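Local coordinates for PDZ domain protein (Parabacteroides distasonis, PDB 4L8N) that is of unknown function but carries PDZ domains around a DUF4136 domain and binds magnesium, at residues F364-T376 with M388-S402. Sequence-based numbering, arbitrary orientation.
Sequences FITNTMQYRDPKT and MFWDVFKYPQIADAS. With EOH (ethanol), chain B.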
ATOM      1  N   PHE A 364      -4.686  16.963 -42.476  1.00 72.95           N
ATOM      2  CA  PHE A 364      -3.257  16.613 -42.370  1.00 69.58           C
ATOM      3  C   PHE A 364      -3.030  15.451 -41.387  1.00 71.00           C
ATOM      4  O   PHE A 364      -2.193  14.594 -41.649  1.00 69.98           O
ATOM      5  CB  PHE A 364      -2.397  17.837 -41.940  1.00 69.09           C
ATOM      6  CG  PHE A 364      -1.005  17.523 -41.416  1.00 68.25           C
ATOM      7  CD1 PHE A 364       0.035  17.219 -42.290  1.00 69.86           C
ATOM      8  CD2 PHE A 364      -0.743  17.511 -40.049  1.00 69.36           C
ATOM      9  CE1 PHE A 364       1.302  16.886 -41.807  1.00 68.46           C
ATOM     10  CE2 PHE A 364       0.532  17.192 -39.567  1.00 70.15           C
ATOM     11  CZ  PHE A 364       1.546  16.894 -40.452  1.00 67.56           C
ATOM     12  N   ILE A 365      -3.723  15.450 -40.246  1.00 66.49           N
ATOM     13  CA  ILE A 365      -3.526  14.406 -39.247  1.00 65.78           C
ATOM     14  C   ILE A 365      -4.024  13.083 -39.787  1.00 73.18           C
ATOM     15  O   ILE A 365      -3.361  12.068 -39.597  1.00 72.79           O
ATOM     16  CB  ILE A 365      -4.171  14.791 -37.904  1.00 67.68           C
ATOM     17  CG1 ILE A 365      -3.424  15.998 -37.312  1.00 66.68           C
ATOM     18  CG2 ILE A 365      -4.160  13.619 -36.925  1.00 66.29           C
ATOM     19  CD1 ILE A 365      -4.278  16.871 -36.643  1.00 77.88           C
ATOM     20  N   THR A 366      -5.158  13.120 -40.500  1.00 72.75           N
ATOM     21  CA  THR A 366      -5.831  11.996 -41.140  1.00 74.32           C
ATOM     22  C   THR A 366      -4.884  11.345 -42.166  1.00 76.89           C
ATOM     23  O   THR A 366      -4.587  10.148 -42.083  1.00 76.54           O
ATOM     24  CB  THR A 366      -7.146  12.543 -41.797  1.00 82.32           C
ATOM     25  OG1 THR A 366      -8.140  12.732 -40.788  1.00 83.47           O
ATOM     26  CG2 THR A 366      -7.699  11.645 -42.913  1.00 79.01           C
ATOM     27  N   ASN A 367      -4.409  12.172 -43.111  1.00 71.91           N
ATOM     28  CA  ASN A 367      -3.582  11.806 -44.243  1.00 71.76           C
ATOM     29  C   ASN A 367      -2.125  11.448 -43.885  1.00 74.77           C
ATOM     30  O   ASN A 367      -1.416  10.921 -44.755  1.00 74.99           O
ATOM     31  CB  ASN A 367      -3.621  12.933 -45.264  1.00 73.30           C
ATOM     32  CG  ASN A 367      -4.977  13.121 -45.922  1.00 93.86           C
ATOM     33  OD1 ASN A 367      -5.811  12.209 -45.986  1.00 89.31           O
ATOM     34  ND2 ASN A 367      -5.233  14.316 -46.430  1.00 84.10           N
ATOM     35  N   THR A 368      -1.684  11.681 -42.618  1.00 68.85           N
ATOM     36  CA  THR A 368      -0.320  11.335 -42.204  1.00 65.77           C
ATOM     37  C   THR A 368      -0.309  10.296 -41.080  1.00 66.87           C
ATOM     38  O   THR A 368       0.774   9.986 -40.572  1.00 64.74           O
ATOM     39  CB  THR A 368       0.498  12.575 -41.825  1.00 69.80           C
ATOM     40  OG1 THR A 368      -0.093  13.238 -40.708  1.00 68.04           O
ATOM     41  CG2 THR A 368       0.674  13.525 -42.977  1.00 67.09           C
HETATM   42  N   MSE A 369      -1.485   9.717 -40.722  1.00 64.52           N
HETATM   43  CA  MSE A 369      -1.591   8.665 -39.681  1.00 64.90           C
HETATM   44  C   MSE A 369      -0.685   7.459 -39.999  1.00 70.77           C
HETATM   45  O   MSE A 369      -0.207   6.768 -39.092  1.00 70.95           O
HETATM   46  CB  MSE A 369      -3.042   8.170 -39.525  1.00 68.60           C
HETATM   47  CG  MSE A 369      -3.969   9.133 -38.801  1.00 75.07           C
HETATM   48 SE   MSE A 369      -3.329   9.741 -37.085  0.75 80.59          SE
HETATM   49  CE  MSE A 369      -3.652   8.157 -36.062  1.00 77.95           C
ATOM     50  N   GLN A 370      -0.467   7.231 -41.301  1.00 68.38           N
ATOM     51  CA  GLN A 370       0.380   6.204 -41.903  1.00 69.43           C
ATOM     52  C   GLN A 370       1.875   6.389 -41.577  1.00 74.16           C
ATOM     53  O   GLN A 370       2.635   5.412 -41.638  1.00 76.21           O
ATOM     54  CB  GLN A 370       0.188   6.195 -43.425  1.00 71.53           C
ATOM     55  CG  GLN A 370       0.050   7.582 -44.058  1.00 77.50           C
ATOM     56  CD  GLN A 370       0.105   7.548 -45.568  1.00 97.90           C
ATOM     57  OE1 GLN A 370       0.643   6.612 -46.194  1.00 96.04           O
ATOM     58  NE2 GLN A 370      -0.421   8.596 -46.191  1.00 83.32           N
ATOM     59  N   TYR A 371       2.291   7.629 -41.248  1.00 67.99           N
ATOM     60  CA  TYR A 371       3.681   7.969 -40.948  1.00 65.68           C
ATOM     61  C   TYR A 371       3.988   8.038 -39.446  1.00 67.26           C
ATOM     62  O   TYR A 371       5.104   8.384 -39.074  1.00 65.57           O
ATOM     63  CB  TYR A 371       4.064   9.298 -41.597  1.00 65.61           C
ATOM     64  CG  TYR A 371       3.768   9.435 -43.073  1.00 67.58           C
ATOM     65  CD1 TYR A 371       4.061   8.405 -43.965  1.00 70.21           C
ATOM     66  CD2 TYR A 371       3.311  10.642 -43.599  1.00 68.47           C
ATOM     67  CE1 TYR A 371       3.824   8.545 -45.335  1.00 70.78           C
ATOM     68  CE2 TYR A 371       3.080  10.797 -44.967  1.00 70.32           C
ATOM     69  CZ  TYR A 371       3.338   9.745 -45.831  1.00 76.97           C
ATOM     70  OH  TYR A 371       3.106   9.907 -47.177  1.00 81.23           O
ATOM     71  N   ARG A 372       3.019   7.685 -38.601  1.00 63.58           N
ATOM     72  CA  ARG A 372       3.149   7.645 -37.148  1.00 62.45           C
ATOM     73  C   ARG A 372       3.742   6.301 -36.712  1.00 67.91           C
ATOM     74  O   ARG A 372       3.580   5.318 -37.438  1.00 70.06           O
ATOM     75  CB  ARG A 372       1.771   7.842 -36.503  1.00 62.22           C
ATOM     76  CG  ARG A 372       1.093   9.146 -36.860  1.00 64.35           C
ATOM     77  CD  ARG A 372       1.126  10.082 -35.687  1.00 62.12           C
ATOM     78  NE  ARG A 372       0.575  11.391 -36.023  1.00 59.19           N
ATOM     79  CZ  ARG A 372       0.972  12.526 -35.459  1.00 70.61           C
ATOM     80  NH1 ARG A 372       1.925  12.518 -34.537  1.00 49.84           N
ATOM     81  NH2 ARG A 372       0.434  13.680 -35.827  1.00 61.07           N
ATOM     82  N   ASP A 373       4.388   6.241 -35.524  1.00 63.03           N
ATOM     83  CA  ASP A 373       4.996   5.014 -35.012  1.00 63.29           C
ATOM     84  C   ASP A 373       4.117   4.430 -33.888  1.00 68.37           C
ATOM     85  O   ASP A 373       4.086   4.970 -32.766  1.00 66.98           O
ATOM     86  CB  ASP A 373       6.443   5.274 -34.545  1.00 64.12           C
ATOM     87  CG  ASP A 373       7.245   4.070 -34.061  1.00 78.37           C
ATOM     88  OD1 ASP A 373       6.712   2.929 -34.107  1.00 80.24           O
ATOM     89  OD2 ASP A 373       8.397   4.266 -33.626  1.00 85.33           O
ATOM     90  N   PRO A 374       3.412   3.310 -34.180  1.00 66.93           N
ATOM     91  CA  PRO A 374       2.498   2.724 -33.178  1.00 67.48           C
ATOM     92  C   PRO A 374       3.185   2.142 -31.954  1.00 72.39           C
ATOM     93  O   PRO A 374       2.522   1.985 -30.939  1.00 72.15           O
ATOM     94  CB  PRO A 374       1.731   1.653 -33.953  1.00 71.09           C
ATOM     95  CG  PRO A 374       2.565   1.342 -35.135  1.00 76.10           C
ATOM     96  CD  PRO A 374       3.336   2.584 -35.468  1.00 70.47           C
ATOM     97  N   LYS A 375       4.509   1.909 -32.016  1.00 70.15           N
ATOM     98  CA  LYS A 375       5.304   1.400 -30.883  1.00 69.24           C
ATOM     99  C   LYS A 375       5.439   2.461 -29.792  1.00 70.61           C
ATOM    100  O   LYS A 375       5.763   2.114 -28.663  1.00 71.02           O
ATOM    101  CB  LYS A 375       6.706   0.941 -31.341  1.00 72.07           C
ATOM    102  CG  LYS A 375       6.687  -0.239 -32.326  1.00 96.06           C
ATOM    103  CD  LYS A 375       8.087  -0.661 -32.860  1.00112.02           C
ATOM    104  CE  LYS A 375       8.741   0.285 -33.863  1.00125.84           C
ATOM    105  NZ  LYS A 375       7.952   0.448 -35.122  1.00132.87           N
ATOM    106  N   THR A 376       5.175   3.743 -30.129  1.00 65.48           N
ATOM    107  CA  THR A 376       5.275   4.911 -29.239  1.00 63.22           C
ATOM    108  C   THR A 376       3.914   5.379 -28.676  1.00 66.95           C
ATOM    109  O   THR A 376       3.905   6.297 -27.851  1.00 65.32           O
ATOM    110  CB  THR A 376       5.917   6.097 -29.978  1.00 65.18           C
ATOM    111  OG1 THR A 376       5.031   6.542 -31.003  1.00 63.55           O
ATOM    112  CG2 THR A 376       7.264   5.760 -30.562  1.00 64.63           C
HETATM  113  N   MSE A 388       0.960   9.380 -30.886  1.00 55.79           N
HETATM  114  CA  MSE A 388       2.104   8.676 -31.459  1.00 52.09           C
HETATM  115  C   MSE A 388       3.106   9.672 -31.998  1.00 56.89           C
HETATM  116  O   MSE A 388       2.714  10.702 -32.574  1.00 57.57           O
HETATM  117  CB  MSE A 388       1.666   7.734 -32.592  1.00 53.73           C
HETATM  118  CG  MSE A 388       0.825   6.550 -32.111  1.00 58.57           C
HETATM  119 SE   MSE A 388       0.187   5.432 -33.544  0.75 64.48          SE
HETATM  120  CE  MSE A 388      -1.036   6.571 -34.322  1.00 61.84           C
ATOM    121  N   PHE A 389       4.399   9.362 -31.854  1.00 51.18           N
ATOM    122  CA  PHE A 389       5.405  10.200 -32.476  1.00 50.20           C
ATOM    123  C   PHE A 389       5.496   9.794 -33.936  1.00 56.63           C
ATOM    124  O   PHE A 389       4.941   8.755 -34.341  1.00 57.95           O
ATOM    125  CB  PHE A 389       6.770  10.086 -31.776  1.00 50.38           C
ATOM    126  CG  PHE A 389       6.701  10.354 -30.295  1.00 50.45           C
ATOM    127  CD1 PHE A 389       6.044  11.476 -29.805  1.00 52.87           C
ATOM    128  CD2 PHE A 389       7.299   9.492 -29.393  1.00 52.16           C
ATOM    129  CE1 PHE A 389       5.970  11.718 -28.436  1.00 53.55           C
ATOM    130  CE2 PHE A 389       7.236   9.743 -28.022  1.00 54.68           C
ATOM    131  CZ  PHE A 389       6.572  10.856 -27.554  1.00 52.33           C
ATOM    132  N   TRP A 390       6.200  10.600 -34.721  1.00 52.45           N
ATOM    133  CA  TRP A 390       6.429  10.290 -36.114  1.00 54.19           C
ATOM    134  C   TRP A 390       7.402   9.122 -36.225  1.00 61.14           C
ATOM    135  O   TRP A 390       8.248   8.920 -35.347  1.00 61.38           O
ATOM    136  CB  TRP A 390       6.999  11.520 -36.831  1.00 52.35           C
ATOM    137  CG  TRP A 390       6.098  12.720 -36.858  1.00 51.95           C
ATOM    138  CD1 TRP A 390       6.346  13.941 -36.313  1.00 53.57           C
ATOM    139  CD2 TRP A 390       4.828  12.821 -37.519  1.00 52.37           C
ATOM    140  NE1 TRP A 390       5.317  14.808 -36.602  1.00 53.29           N
ATOM    141  CE2 TRP A 390       4.361  14.142 -37.325  1.00 55.78           C
ATOM    142  CE3 TRP A 390       4.046  11.927 -38.273  1.00 54.46           C
ATOM    143  CZ2 TRP A 390       3.157  14.601 -37.880  1.00 55.76           C
ATOM    144  CZ3 TRP A 390       2.849  12.379 -38.808  1.00 56.92           C
ATOM    145  CH2 TRP A 390       2.411  13.699 -38.602  1.00 57.12           C
ATOM    146  N   ASP A 391       7.279   8.350 -37.281  1.00 59.86           N
ATOM    147  CA  ASP A 391       8.182   7.246 -37.523  1.00 61.54           C
ATOM    148  C   ASP A 391       9.463   7.871 -38.055  1.00 66.16           C
ATOM    149  O   ASP A 391       9.413   8.667 -39.004  1.00 65.14           O
ATOM    150  CB  ASP A 391       7.522   6.260 -38.504  1.00 66.23           C
ATOM    151  CG  ASP A 391       8.317   5.025 -38.884  1.00 79.40           C
ATOM    152  OD1 ASP A 391       9.429   5.182 -39.433  1.00 80.42           O
ATOM    153  OD2 ASP A 391       7.771   3.906 -38.752  1.00 83.63           O
ATOM    154  N   VAL A 392      10.597   7.544 -37.418  1.00 63.75           N
ATOM    155  CA  VAL A 392      11.920   8.074 -37.749  1.00 64.21           C
ATOM    156  C   VAL A 392      12.344   7.787 -39.218  1.00 71.89           C
ATOM    157  O   VAL A 392      13.138   8.553 -39.756  1.00 74.44           O
ATOM    158  CB  VAL A 392      12.991   7.596 -36.741  1.00 69.14           C
ATOM    159  CG1 VAL A 392      14.291   8.379 -36.922  1.00 69.10           C
ATOM    160  CG2 VAL A 392      12.492   7.772 -35.302  1.00 68.36           C
ATOM    161  N   PHE A 393      11.790   6.776 -39.893  1.00 69.27           N
ATOM    162  CA  PHE A 393      12.184   6.495 -41.288  1.00 71.04           C
ATOM    163  C   PHE A 393      11.252   7.203 -42.315  1.00 74.56           C
ATOM    164  O   PHE A 393      11.435   7.053 -43.527  1.00 75.77           O
ATOM    165  CB  PHE A 393      12.249   4.965 -41.548  1.00 75.03           C
ATOM    166  CG  PHE A 393      13.085   4.251 -40.511  1.00 77.98           C
ATOM    167  CD1 PHE A 393      14.473   4.348 -40.523  1.00 82.20           C
ATOM    168  CD2 PHE A 393      12.480   3.576 -39.450  1.00 81.34           C
ATOM    169  CE1 PHE A 393      15.244   3.763 -39.505  1.00 83.46           C
ATOM    170  CE2 PHE A 393      13.251   2.992 -38.434  1.00 83.95           C
ATOM    171  CZ  PHE A 393      14.627   3.085 -38.471  1.00 82.09           C
ATOM    172  N   LYS A 394      10.298   8.016 -41.830  1.00 68.12           N
ATOM    173  CA  LYS A 394       9.328   8.664 -42.702  1.00 66.21           C
ATOM    174  C   LYS A 394       9.327  10.206 -42.612  1.00 65.25           C
ATOM    175  O   LYS A 394       8.415  10.820 -43.171  1.00 65.01           O
ATOM    176  CB  LYS A 394       7.932   8.110 -42.388  1.00 68.53           C
ATOM    177  CG  LYS A 394       7.686   6.749 -43.009  1.00 77.09           C
ATOM    178  CD  LYS A 394       6.673   5.962 -42.209  1.00 90.99           C
ATOM    179  CE  LYS A 394       6.435   4.577 -42.759  1.00 97.14           C
ATOM    180  NZ  LYS A 394       5.233   3.951 -42.152  1.00100.57           N
ATOM    181  N   TYR A 395      10.375  10.828 -42.005  1.00 59.02           N
ATOM    182  CA  TYR A 395      10.487  12.296 -41.845  1.00 57.40           C
ATOM    183  C   TYR A 395      10.405  13.060 -43.167  1.00 62.66           C
ATOM    184  O   TYR A 395       9.674  14.056 -43.207  1.00 61.02           O
ATOM    185  CB  TYR A 395      11.763  12.729 -41.109  1.00 55.99           C
ATOM    186  CG  TYR A 395      11.756  12.555 -39.609  1.00 53.12           C
ATOM    187  CD1 TYR A 395      10.797  11.757 -38.981  1.00 53.65           C
ATOM    188  CD2 TYR A 395      12.742  13.140 -38.816  1.00 52.89           C
ATOM    189  CE1 TYR A 395      10.794  11.587 -37.592  1.00 51.14           C
ATOM    190  CE2 TYR A 395      12.780  12.934 -37.434  1.00 52.41           C
ATOM    191  CZ  TYR A 395      11.805  12.151 -36.828  1.00 55.29           C
ATOM    192  OH  TYR A 395      11.833  11.953 -35.473  1.00 51.70           O
ATOM    193  N   PRO A 396      11.097  12.624 -44.258  1.00 61.08           N
ATOM    194  CA  PRO A 396      10.993  13.363 -45.527  1.00 60.78           C
ATOM    195  C   PRO A 396       9.555  13.441 -46.051  1.00 65.00           C
ATOM    196  O   PRO A 396       9.148  14.504 -46.533  1.00 65.66           O
ATOM    197  CB  PRO A 396      11.886  12.550 -46.468  1.00 63.36           C
ATOM    198  CG  PRO A 396      12.867  11.879 -45.565  1.00 67.43           C
ATOM    199  CD  PRO A 396      12.044  11.493 -44.393  1.00 63.09           C
ATOM    200  N   GLN A 397       8.778  12.346 -45.904  1.00 60.60           N
ATOM    201  CA  GLN A 397       7.382  12.247 -46.346  1.00 61.06           C
ATOM    202  C   GLN A 397       6.442  13.096 -45.465  1.00 64.03           C
ATOM    203  O   GLN A 397       5.494  13.679 -45.987  1.00 65.47           O
ATOM    204  CB  GLN A 397       6.931  10.783 -46.370  1.00 63.96           C
ATOM    205  CG  GLN A 397       7.751   9.914 -47.338  1.00 79.61           C
ATOM    206  CD  GLN A 397       8.793   9.060 -46.631  1.00 98.03           C
ATOM    207  OE1 GLN A 397       9.910   9.497 -46.321  1.00 86.67           O
ATOM    208  NE2 GLN A 397       8.454   7.803 -46.384  1.00 99.09           N
ATOM    209  N   ILE A 398       6.719  13.186 -44.148  1.00 57.84           N
ATOM    210  CA  ILE A 398       5.952  14.003 -43.196  1.00 56.07           C
ATOM    211  C   ILE A 398       6.207  15.470 -43.521  1.00 61.45           C
ATOM    212  O   ILE A 398       5.246  16.232 -43.649  1.00 62.30           O
ATOM    213  CB  ILE A 398       6.304  13.671 -41.712  1.00 56.82           C
ATOM    214  CG1 ILE A 398       6.058  12.195 -41.389  1.00 55.25           C
ATOM    215  CG2 ILE A 398       5.576  14.612 -40.709  1.00 56.50           C
ATOM    216  CD1 ILE A 398       6.990  11.680 -40.399  1.00 50.86           C
ATOM    217  N   ALA A 399       7.494  15.857 -43.697  1.00 57.61           N
ATOM    218  CA  ALA A 399       7.850  17.234 -44.040  1.00 57.65           C
ATOM    219  C   ALA A 399       7.115  17.685 -45.316  1.00 65.81           C
ATOM    220  O   ALA A 399       6.527  18.762 -45.300  1.00 67.32           O
ATOM    221  CB  ALA A 399       9.360  17.380 -44.198  1.00 57.43           C
ATOM    222  N   ASP A 400       7.067  16.832 -46.375  1.00 63.16           N
ATOM    223  CA  ASP A 400       6.372  17.160 -47.619  1.00 64.61           C
ATOM    224  C   ASP A 400       4.866  17.314 -47.375  1.00 66.06           C
ATOM    225  O   ASP A 400       4.297  18.318 -47.787  1.00 65.87           O
ATOM    226  CB  ASP A 400       6.644  16.123 -48.748  1.00 69.12           C
ATOM    227  CG  ASP A 400       8.085  16.009 -49.248  1.00 87.02           C
ATOM    228  OD1 ASP A 400       8.890  16.950 -48.995  1.00 87.69           O
ATOM    229  OD2 ASP A 400       8.412  14.973 -49.895  1.00 95.48           O
ATOM    230  N   ALA A 401       4.230  16.340 -46.708  1.00 61.49           N
ATOM    231  CA  ALA A 401       2.800  16.402 -46.407  1.00 62.01           C
ATOM    232  C   ALA A 401       2.465  17.632 -45.548  1.00 68.15           C
ATOM    233  O   ALA A 401       1.513  18.332 -45.864  1.00 70.22           O
ATOM    234  CB  ALA A 401       2.358  15.138 -45.702  1.00 62.78           C
ATOM    235  N   SER A 402       3.288  17.942 -44.528  1.00 62.57           N
ATOM    236  CA  SER A 402       3.092  19.080 -43.629  1.00 61.26           C
ATOM    237  C   SER A 402       3.080  20.430 -44.341  1.00 65.01           C
ATOM    238  O   SER A 402       2.515  21.382 -43.793  1.00 64.61           O
ATOM    239  CB  SER A 402       4.185  19.109 -42.561  1.00 62.42           C
ATOM    240  OG  SER A 402       5.384  19.718 -43.016  1.00 69.35           O
TER
HETATM  241  C1  EOH B 501      -2.073   3.528 -37.618  1.00 74.37           C
HETATM  242  C2  EOH B 501      -2.385   3.255 -39.098  1.00 72.08           C
HETATM  243  O   EOH B 501      -0.733   3.975 -37.591  1.00 76.35           O
HETATM  244  O   HOH W   1       4.474   3.935 -39.616  1.00 69.47           O
HETATM  245  O   HOH W   2       8.856   7.243 -33.256  1.00 61.55           O
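Met388, selenomethionine in the crystal, packs its SE against Pro374 CA at 3.6 Å, and the bend at the end of its chain (chi3 -70°) brings CE to Arg372 CB and to within 3.5 Å of Met369 CE. Tyr371 faces helix 395-402, its ring taking Gln397 CB over one face in a CH-pi contact and Gln370 CG over the other, while its CB presses on Ile398 CG1 at 3.5 Å. Trp390 is sandwiched between hydrocarbon and charge: Ile398 CG2 covers one face of the indole, and on the opposite face the guanidinium of Arg372 lies flat, its plane turned only 18° from the ring, in a cation-pi stack with CZ 3.8 Å from the centroid of the six-membered ring. From there Arg372 NH1 donates to Met388 O at 2.8 Å and NH2 to Met116 O. Replacing Arg372 by an alanine is likely to leave Met388 O without this donor and one face of Trp390 without its cationic cover. The backbones form a single bridge at Arg372 and Trp390, where Asp391 N donates a hydrogen bond to Tyr371 O and Asp373 N donates one to Phe389 O. Lys394, at the N-cap position of helix 395-402, reaches back through NZ to Gln370 O. The contact thus ties the end of helix 354-367 and its following turn to helix 395-402, while Tyr117 accepts from Trp390 NE1 through its carbonyl and meets the Phe364 ring edge-to-face.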